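Local atomic coordinates of nicotinate-nucleotide diphosphorylase (Carboxylating) (Streptococcus pyogenes GA06023, PDB entry 5HUO), a protein that catalyses the formation of nicotinate ribonucleotide, carbon dioxide and diphosphate from quinolinate and 5-phosphoribosyl diphosphate, a step in NAD(+) biosynthesis. Residues A[257-262]-A[285-290]; A[199-204]-A[224-229]; A[209-214]-A[240-245]. All coordinates share one frame; numbering follows the deposited sequence.

All three contacts lie in the C-terminal domain, and each joins a helix to the segment at or just before a strand of one parallel sheet. Contacts 2 and 3 have centres about 9 Å apart. Contact 1 lies about 18 Å from contact 2 and about 17 Å from contact 3, measured between centres. Along the chain, contacts 2 and 3 interleave and both close before contact 1 opens. Strands 224-228 and 244-248 are neighbours in the sheet, and V226 N probably hydrogen-bonds to I244 O. Helices 198-204, 207-217 and 252-262 pack against segments at strands 224-228, 244-248 and 289-291 of the family's alpha/beta barrel domain, with strand 267-271 between the last two.

Contact 1 (A[257-262]-A[285-290]); sequences QAITLI and LAIDYV
An inverse gamma turn centred on A286, just before strand 289-291 of the parallel sheet, meets I259 of helix 252-262. The turn is closed by a weak bond from I287 N to L285 O, 3.1 Å long. I259 is the sole residue of 257-262 to touch the other segment. Its CG1 lies anti to the carbonyl carbon (chi1 -67°), and the extended branch carries CD1 onto the turn. CD1 rests 3.5 Å from A286 O, a van der Waals approach of a methyl to a backbone carbonyl. The same methyl lies 3.8 Å from I287 CG2 and 4.2 Å from L285 CB. The other branch, CG2, meets A286 CB at 4.1 Å. No hydrogen bond links the two segments; one side chain makes the contact, partly with alkyl groups and partly with the backbone of the turn. In the loop before the strand, I287 also packs on I268 and C270 of strand 267-271. Backbone bonds of D288 to K159 and I268 lead the chain into its place between strands 159-161 and 267-271. On the helix side, A258 and I262 pack on L247 and I245 of strand 244-248, and on L231 and A238 of helix 231-240.

Contact 2 (A[199-204]-A[224-229]); sequences NHIAAV and VEVEVE
I201, V226 and E227 make this contact between helix 198-204 and strand 224-228. I201 gives up the most surface. Its CG1 is anti to the carbonyl carbon (chi1 -67°), and the branch ends in CD1, the one side-chain atom of the helix that reaches the strand closely. CD1 lies 3.9 Å from V226 CG1. The two side chains cross at about a right angle, so they meet methyl to methyl and do not run alongside each other. With chi1 of V226 at 177°, CG1 stands opposite the backbone N and is the methyl that meets I201 CD1. V226 belongs to the layer between sheet and helices, where it also packs on I211 of helix 207-217 and on L196. E227 takes part through its backbone: I201 CD1 sits 3.6 Å from E227 O. Its carboxylate OE2 forms a salt bridge with K197, just before helix 198-204. A sulfate ion, probably from the crystallisation liquor, lies about 5 Å from the side chain. The helix also meets another copy of the protein, with H200 packing on S56 and A203 on F61 of that third subunit. Across the two segments there is no hydrogen bond and no salt bridge. The contact is a small van der Waals one and probably depends on the fit of the CD1 methyl, while the charge of E227 is probably offset in part by K197.

Contact 3 (A[209-214]-A[240-245]); sequences KAIAQA and AGVDII
I211 of helix 207-217 packs on A240 and V242, on either side in sequence of G241, the glycine of the Schellman motif that ends helix 231-240. That helix is the connection of a beta-alpha-beta unit, in which parallel strands 224-228 and 244-248 are neighbours. G241 has positive phi (84°) and is the first residue to leave the helix. It turns the chain so that V242 follows on the way into strand 244-248. The side chains of I211 and V242 cross at about a right angle. V242 CG1, anti to its carbonyl carbon (chi1 -68°), is the one methyl of V242 that meets I211. It faces both branches of the isoleucine at once: I211 CG1 is 3.4 Å away and I211 CG2 is 3.5 Å away. CD1 continues from CG1 past this methyl and on to A240. I211 thus touches both A240 and the loop residue V242, which lie in directions about at right angles from CD1. Around the contact, I211 also packs on V226 and L196, and V242 on V224 and V226, all strand residues. The pair lies in the layer between the helices and the sheet. Close by, D243 OD2 pairs with R215 of the same helix as I211 and accepts a bond from V224 N. A210 packs on I60 of the third subunit. On the helix-end side, A240 CB points toward I211 and lies 3.6 Å from I211 CD1.

Contact 1 (A[257-262]-A[285-290])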
loop_
_atom_site.group_PDB
_atom_site.type_symbol
_atom_site.label_atom_id
_atom_site.label_comp_id
_atom_site.label_asym_id
_atom_site.label_seq_id
_atom_site.Cartn_x
_atom_site.Cartn_y
_atom_site.Cartn_z
ATOM N N GLN A 257 -43.141 28.932 8.715
ATOM C CA GLN A 257 -43.140 30.143 7.884
ATOM C C GLN A 257 -42.287 29.953 6.631
ATOM O O GLN A 257 -42.714 30.244 5.510
ATOM C CB GLN A 257 -42.692 31.350 8.697
ATOM N N ALA A 258 -41.089 29.420 6.838
ATOM C CA ALA A 258 -40.148 29.131 5.722
ATOM C C ALA A 258 -40.770 28.225 4.682
ATOM O O ALA A 258 -40.628 28.447 3.491
ATOM C CB ALA A 258 -38.851 28.525 6.249
ATOM N N ILE A 259 -41.453 27.194 5.139
ATOM C CA ILE A 259 -42.060 26.235 4.201
ATOM C C ILE A 259 -42.972 26.936 3.187
ATOM O O ILE A 259 -42.803 26.788 1.966
ATOM C CB ILE A 259 -42.896 25.189 4.931
ATOM C CG1 ILE A 259 -41.986 24.309 5.780
ATOM C CG2 ILE A 259 -43.682 24.362 3.925
ATOM C CD1 ILE A 259 -42.708 23.111 6.375
ATOM N N THR A 260 -43.906 27.712 3.739
ATOM C CA THR A 260 -44.891 28.481 2.981
ATOM C C THR A 260 -44.203 29.493 2.080
ATOM O O THR A 260 -44.558 29.663 0.922
ATOM C CB THR A 260 -45.743 29.310 3.943
ATOM O OG1 THR A 260 -46.373 28.428 4.873
ATOM C CG2 THR A 260 -46.811 30.048 3.198
ATOM N N LEU A 261 -43.207 30.147 2.650
ATOM C CA LEU A 261 -42.399 31.094 1.937
ATOM C C LEU A 261 -41.642 30.505 0.743
ATOM O O LEU A 261 -41.579 31.101 -0.302
ATOM C CB LEU A 261 -41.415 31.668 2.916
ATOM C CG LEU A 261 -40.411 32.683 2.422
ATOM C CD1 LEU A 261 -41.144 33.927 1.941
ATOM C CD2 LEU A 261 -39.464 33.020 3.554
ATOM N N ILE A 262 -41.048 29.343 0.927
ATOM C CA ILE A 262 -40.297 28.670 -0.135
ATOM C C ILE A 262 -41.178 28.107 -1.236
ATOM O O ILE A 262 -40.784 28.078 -2.376
ATOM C CB ILE A 262 -39.449 27.532 0.450
ATOM C CG1 ILE A 262 -38.284 28.128 1.269
ATOM C CG2 ILE A 262 -38.915 26.612 -0.654
ATOM C CD1 ILE A 262 -37.545 27.129 2.147
ATOM N N LEU A 285 -44.780 18.031 9.297
ATOM C CA LEU A 285 -44.355 19.201 8.489
ATOM C C LEU A 285 -44.106 18.827 7.034
ATOM O O LEU A 285 -43.846 17.695 6.705
ATOM C CB LEU A 285 -43.109 19.894 9.027
ATOM C CG LEU A 285 -43.148 20.152 10.527
ATOM C CD1 LEU A 285 -41.909 20.873 11.028
ATOM C CD2 LEU A 285 -44.417 20.925 10.904
ATOM N N ALA A 286 -44.213 19.818 6.175
ATOM C CA ALA A 286 -44.002 19.631 4.748
ATOM C C ALA A 286 -42.544 19.992 4.455
ATOM O O ALA A 286 -42.227 20.913 3.711
ATOM C CB ALA A 286 -44.959 20.484 3.922
ATOM N N ILE A 287 -41.659 19.238 5.076
ATOM C CA ILE A 287 -40.242 19.280 4.750
ATOM C C ILE A 287 -39.947 17.956 4.146
ATOM O O ILE A 287 -40.677 16.993 4.359
ATOM C CB ILE A 287 -39.349 19.525 5.973
ATOM C CG1 ILE A 287 -39.459 18.382 6.982
ATOM C CG2 ILE A 287 -39.745 20.819 6.640
ATOM C CD1 ILE A 287 -38.462 18.500 8.111
ATOM N N ASP A 288 -38.848 17.903 3.427
ATOM C CA ASP A 288 -38.457 16.666 2.733
ATOM C C ASP A 288 -37.677 15.681 3.609
ATOM O O ASP A 288 -37.907 14.476 3.537
ATOM C CB ASP A 288 -37.689 16.992 1.482
ATOM C CG ASP A 288 -38.518 17.847 0.521
ATOM O OD1 ASP A 288 -39.406 17.270 -0.154
ATOM O OD2 ASP A 288 -38.252 19.069 0.439
ATOM N N TYR A 289 -36.753 16.195 4.410
ATOM C CA TYR A 289 -36.011 15.328 5.345
ATOM C C TYR A 289 -35.364 16.043 6.544
ATOM O O TYR A 289 -35.353 17.262 6.622
ATOM C CB TYR A 289 -34.957 14.553 4.611
ATOM C CG TYR A 289 -33.815 15.360 4.016
ATOM C CD1 TYR A 289 -33.960 16.019 2.809
ATOM C CD2 TYR A 289 -32.571 15.348 4.591
ATOM C CE1 TYR A 289 -32.884 16.655 2.214
ATOM C CE2 TYR A 289 -31.490 15.990 4.011
ATOM C CZ TYR A 289 -31.651 16.656 2.816
ATOM O OH TYR A 289 -30.573 17.324 2.247
ATOM N N VAL A 290 -34.907 15.239 7.494
ATOM C CA VAL A 290 -34.060 15.692 8.571
ATOM C C VAL A 290 -32.775 14.899 8.596
ATOM O O VAL A 290 -32.702 13.767 8.082
ATOM C CB VAL A 290 -34.707 15.503 9.935
ATOM C CG1 VAL A 290 -35.996 16.282 9.987
ATOM C CG2 VAL A 290 -34.937 14.037 10.271
#

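Contact 2 (A[199-204]-A[224-229])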
loop_
_atom_site.group_PDB
_atom_site.type_symbol
_atom_site.label_atom_id
_atom_site.label_comp_id
_atom_site.label_asym_id
_atom_site.label_seq_id
_atom_site.Cartn_x
_atom_site.Cartn_y
_atom_site.Cartn_z
ATOM N N ASN A 199 -20.374 30.335 7.039
ATOM C CA ASN A 199 -19.256 31.210 6.613
ATOM C C ASN A 199 -19.155 31.514 5.115
ATOM O O ASN A 199 -18.758 32.584 4.733
ATOM C CB ASN A 199 -17.908 30.701 7.171
ATOM C CG ASN A 199 -17.723 29.198 7.041
ATOM O OD1 ASN A 199 -18.545 28.498 6.457
ATOM N ND2 ASN A 199 -16.657 28.696 7.611
ATOM N N HIS A 200 -19.500 30.531 4.297
ATOM C CA HIS A 200 -19.466 30.660 2.829
ATOM C C HIS A 200 -20.328 31.823 2.353
ATOM O O HIS A 200 -19.920 32.628 1.516
ATOM C CB HIS A 200 -19.944 29.352 2.157
ATOM C CG HIS A 200 -19.052 28.151 2.393
ATOM N ND1 HIS A 200 -19.297 27.216 3.371
ATOM C CD2 HIS A 200 -17.937 27.718 1.748
ATOM C CE1 HIS A 200 -18.376 26.265 3.326
ATOM N NE2 HIS A 200 -17.529 26.546 2.356
ATOM N N ILE A 201 -21.520 31.949 2.908
ATOM C CA ILE A 201 -22.395 33.104 2.549
ATOM C C ILE A 201 -21.784 34.474 2.888
ATOM O O ILE A 201 -21.874 35.441 2.117
ATOM C CB ILE A 201 -23.767 33.025 3.220
ATOM C CG1 ILE A 201 -24.528 31.845 2.664
ATOM C CG2 ILE A 201 -24.543 34.314 2.972
ATOM C CD1 ILE A 201 -25.270 31.094 3.734
ATOM N N ALA A 202 -21.184 34.529 4.076
ATOM C CA ALA A 202 -20.543 35.748 4.585
ATOM C C ALA A 202 -19.374 36.200 3.707
ATOM O O ALA A 202 -19.195 37.376 3.452
ATOM C CB ALA A 202 -20.068 35.525 6.007
ATOM N N ALA A 203 -18.564 35.237 3.281
ATOM C CA ALA A 203 -17.371 35.521 2.456
ATOM C C ALA A 203 -17.761 36.156 1.145
ATOM O O ALA A 203 -17.049 36.958 0.611
ATOM C CB ALA A 203 -16.563 34.253 2.190
ATOM N N VAL A 204 -18.900 35.745 0.614
ATOM C CA VAL A 204 -19.429 36.302 -0.641
ATOM C C VAL A 204 -20.328 37.492 -0.344
ATOM O O VAL A 204 -20.421 38.411 -1.147
ATOM C CB VAL A 204 -20.216 35.243 -1.435
ATOM C CG1 VAL A 204 -20.796 35.827 -2.705
ATOM C CG2 VAL A 204 -19.311 34.088 -1.795
ATOM N N VAL A 224 -26.590 21.519 -5.194
ATOM C CA VAL A 224 -26.152 22.618 -4.348
ATOM C C VAL A 224 -27.137 22.769 -3.249
ATOM O O VAL A 224 -28.357 22.891 -3.472
ATOM C CB VAL A 224 -26.035 23.947 -5.110
ATOM C CG1 VAL A 224 -25.786 25.113 -4.161
ATOM C CG2 VAL A 224 -24.885 23.896 -6.088
ATOM N N GLU A 225 -26.580 22.829 -2.059
ATOM C CA GLU A 225 -27.346 23.029 -0.830
ATOM C C GLU A 225 -26.796 24.238 -0.075
ATOM O O GLU A 225 -25.625 24.544 -0.158
ATOM C CB GLU A 225 -27.287 21.777 0.063
ATOM C CG GLU A 225 -28.088 21.884 1.343
ATOM C CD GLU A 225 -28.246 20.569 2.110
ATOM O OE1 GLU A 225 -27.848 19.513 1.624
ATOM O OE2 GLU A 225 -28.789 20.594 3.226
ATOM N N VAL A 226 -27.684 24.914 0.655
ATOM C CA VAL A 226 -27.296 26.046 1.504
ATOM C C VAL A 226 -27.859 25.901 2.887
ATOM O O VAL A 226 -29.063 25.681 3.032
ATOM C CB VAL A 226 -27.865 27.373 0.998
ATOM C CG1 VAL A 226 -27.497 28.482 1.959
ATOM C CG2 VAL A 226 -27.332 27.704 -0.353
ATOM N N GLU A 227 -26.999 26.109 3.881
ATOM C CA GLU A 227 -27.422 26.208 5.295
ATOM C C GLU A 227 -27.831 27.616 5.637
ATOM O O GLU A 227 -27.081 28.541 5.436
ATOM C CB GLU A 227 -26.320 25.812 6.277
ATOM C CG GLU A 227 -25.711 24.419 6.083
ATOM C CD GLU A 227 -24.643 24.084 7.128
ATOM O OE1 GLU A 227 -24.220 25.022 7.890
ATOM O OE2 GLU A 227 -24.246 22.880 7.178
ATOM N N VAL A 228 -29.031 27.743 6.160
ATOM C CA VAL A 228 -29.668 29.025 6.397
ATOM C C VAL A 228 -30.195 29.110 7.821
ATOM O O VAL A 228 -30.864 28.202 8.308
ATOM C CB VAL A 228 -30.804 29.213 5.384
ATOM C CG1 VAL A 228 -31.580 30.474 5.627
ATOM C CG2 VAL A 228 -30.218 29.242 3.987
ATOM N N GLU A 229 -29.884 30.205 8.505
ATOM C CA GLU A 229 -30.353 30.429 9.911
ATOM C C GLU A 229 -31.513 31.416 10.030
ATOM O O GLU A 229 -32.096 31.542 11.081
ATOM C CB GLU A 229 -29.206 30.905 10.810
ATOM C CG GLU A 229 -28.061 29.898 10.899
ATOM C CD GLU A 229 -27.015 30.243 11.941
ATOM O OE1 GLU A 229 -27.358 30.922 12.928
ATOM O OE2 GLU A 229 -25.846 29.824 11.786
#

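Contact 3 (A[209-214]-A[240-245])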
loop_
_atom_site.group_PDB
_atom_site.type_symbol
_atom_site.label_atom_id
_atom_site.label_comp_id
_atom_site.label_asym_id
_atom_site.label_seq_id
_atom_site.Cartn_x
_atom_site.Cartn_y
_atom_site.Cartn_z
ATOM N N LYS A 209 -25.180 35.340 -4.350
ATOM C CA LYS A 209 -23.862 35.321 -5.006
ATOM C C LYS A 209 -23.118 34.008 -4.731
ATOM O O LYS A 209 -22.436 33.478 -5.601
ATOM C CB LYS A 209 -23.004 36.539 -4.641
ATOM N N ALA A 210 -23.217 33.507 -3.503
ATOM C CA ALA A 210 -22.548 32.219 -3.131
ATOM C C ALA A 210 -23.065 31.070 -3.971
ATOM O O ALA A 210 -22.319 30.325 -4.561
ATOM C CB ALA A 210 -22.733 31.907 -1.664
ATOM N N ILE A 211 -24.372 31.018 -4.077
ATOM C CA ILE A 211 -25.040 30.066 -4.963
ATOM C C ILE A 211 -24.591 30.211 -6.410
ATOM O O ILE A 211 -24.353 29.248 -7.087
ATOM C CB ILE A 211 -26.571 30.209 -4.868
ATOM C CG1 ILE A 211 -27.012 29.867 -3.434
ATOM C CG2 ILE A 211 -27.269 29.293 -5.862
ATOM C CD1 ILE A 211 -28.401 30.298 -3.005
ATOM N N ALA A 212 -24.472 31.438 -6.875
ATOM C CA ALA A 212 -24.055 31.707 -8.261
ATOM C C ALA A 212 -22.634 31.226 -8.518
ATOM O O ALA A 212 -22.363 30.622 -9.562
ATOM C CB ALA A 212 -24.132 33.178 -8.579
ATOM N N GLN A 213 -21.740 31.490 -7.568
ATOM C CA GLN A 213 -20.328 31.073 -7.708
ATOM C C GLN A 213 -20.128 29.566 -7.685
ATOM O O GLN A 213 -19.355 29.027 -8.463
ATOM C CB GLN A 213 -19.472 31.660 -6.635
ATOM C CG GLN A 213 -19.343 33.137 -6.786
ATOM C CD GLN A 213 -18.178 33.678 -5.990
ATOM O OE1 GLN A 213 -17.254 32.950 -5.650
ATOM N NE2 GLN A 213 -18.209 34.971 -5.695
ATOM N N ALA A 214 -20.877 28.908 -6.814
ATOM C CA ALA A 214 -20.939 27.444 -6.779
ATOM C C ALA A 214 -21.331 26.876 -8.137
ATOM O O ALA A 214 -20.662 26.015 -8.692
ATOM C CB ALA A 214 -21.937 26.981 -5.731
ATOM N N ALA A 240 -32.983 32.111 -5.649
ATOM C CA ALA A 240 -31.757 31.754 -6.400
ATOM C C ALA A 240 -31.820 30.363 -7.108
ATOM O O ALA A 240 -30.998 30.065 -7.960
ATOM C CB ALA A 240 -30.533 31.825 -5.497
ATOM N N GLY A 241 -32.789 29.532 -6.736
ATOM C CA GLY A 241 -33.050 28.248 -7.411
ATOM C C GLY A 241 -32.203 27.079 -6.943
ATOM O O GLY A 241 -31.968 26.151 -7.712
ATOM N N VAL A 242 -31.725 27.116 -5.692
ATOM C CA VAL A 242 -30.910 26.007 -5.115
ATOM C C VAL A 242 -31.717 24.745 -5.018
ATOM O O VAL A 242 -32.954 24.781 -5.103
ATOM C CB VAL A 242 -30.324 26.251 -3.727
ATOM C CG1 VAL A 242 -29.277 27.312 -3.832
ATOM C CG2 VAL A 242 -31.411 26.566 -2.719
ATOM N N ASP A 243 -30.993 23.638 -4.868
ATOM C CA ASP A 243 -31.611 22.319 -4.869
ATOM C C ASP A 243 -32.181 21.974 -3.520
ATOM O O ASP A 243 -33.262 21.385 -3.412
ATOM C CB ASP A 243 -30.597 21.314 -5.320
ATOM C CG ASP A 243 -30.133 21.580 -6.731
ATOM O OD1 ASP A 243 -31.003 21.629 -7.646
ATOM O OD2 ASP A 243 -28.910 21.687 -6.959
ATOM N N ILE A 244 -31.446 22.361 -2.494
ATOM C CA ILE A 244 -31.792 22.018 -1.119
ATOM C C ILE A 244 -31.461 23.141 -0.171
ATOM O O ILE A 244 -30.389 23.713 -0.232
ATOM C CB ILE A 244 -31.019 20.801 -0.614
ATOM C CG1 ILE A 244 -31.192 19.646 -1.592
ATOM C CG2 ILE A 244 -31.508 20.434 0.802
ATOM C CD1 ILE A 244 -30.404 18.395 -1.243
ATOM N N ILE A 245 -32.417 23.456 0.686
ATOM C CA ILE A 245 -32.228 24.472 1.733
ATOM C C ILE A 245 -32.231 23.796 3.082
ATOM O O ILE A 245 -33.140 23.007 3.367
ATOM C CB ILE A 245 -33.320 25.541 1.702
ATOM C CG1 ILE A 245 -33.264 26.285 0.373
ATOM C CG2 ILE A 245 -33.149 26.511 2.869
ATOM C CD1 ILE A 245 -34.356 27.317 0.189
#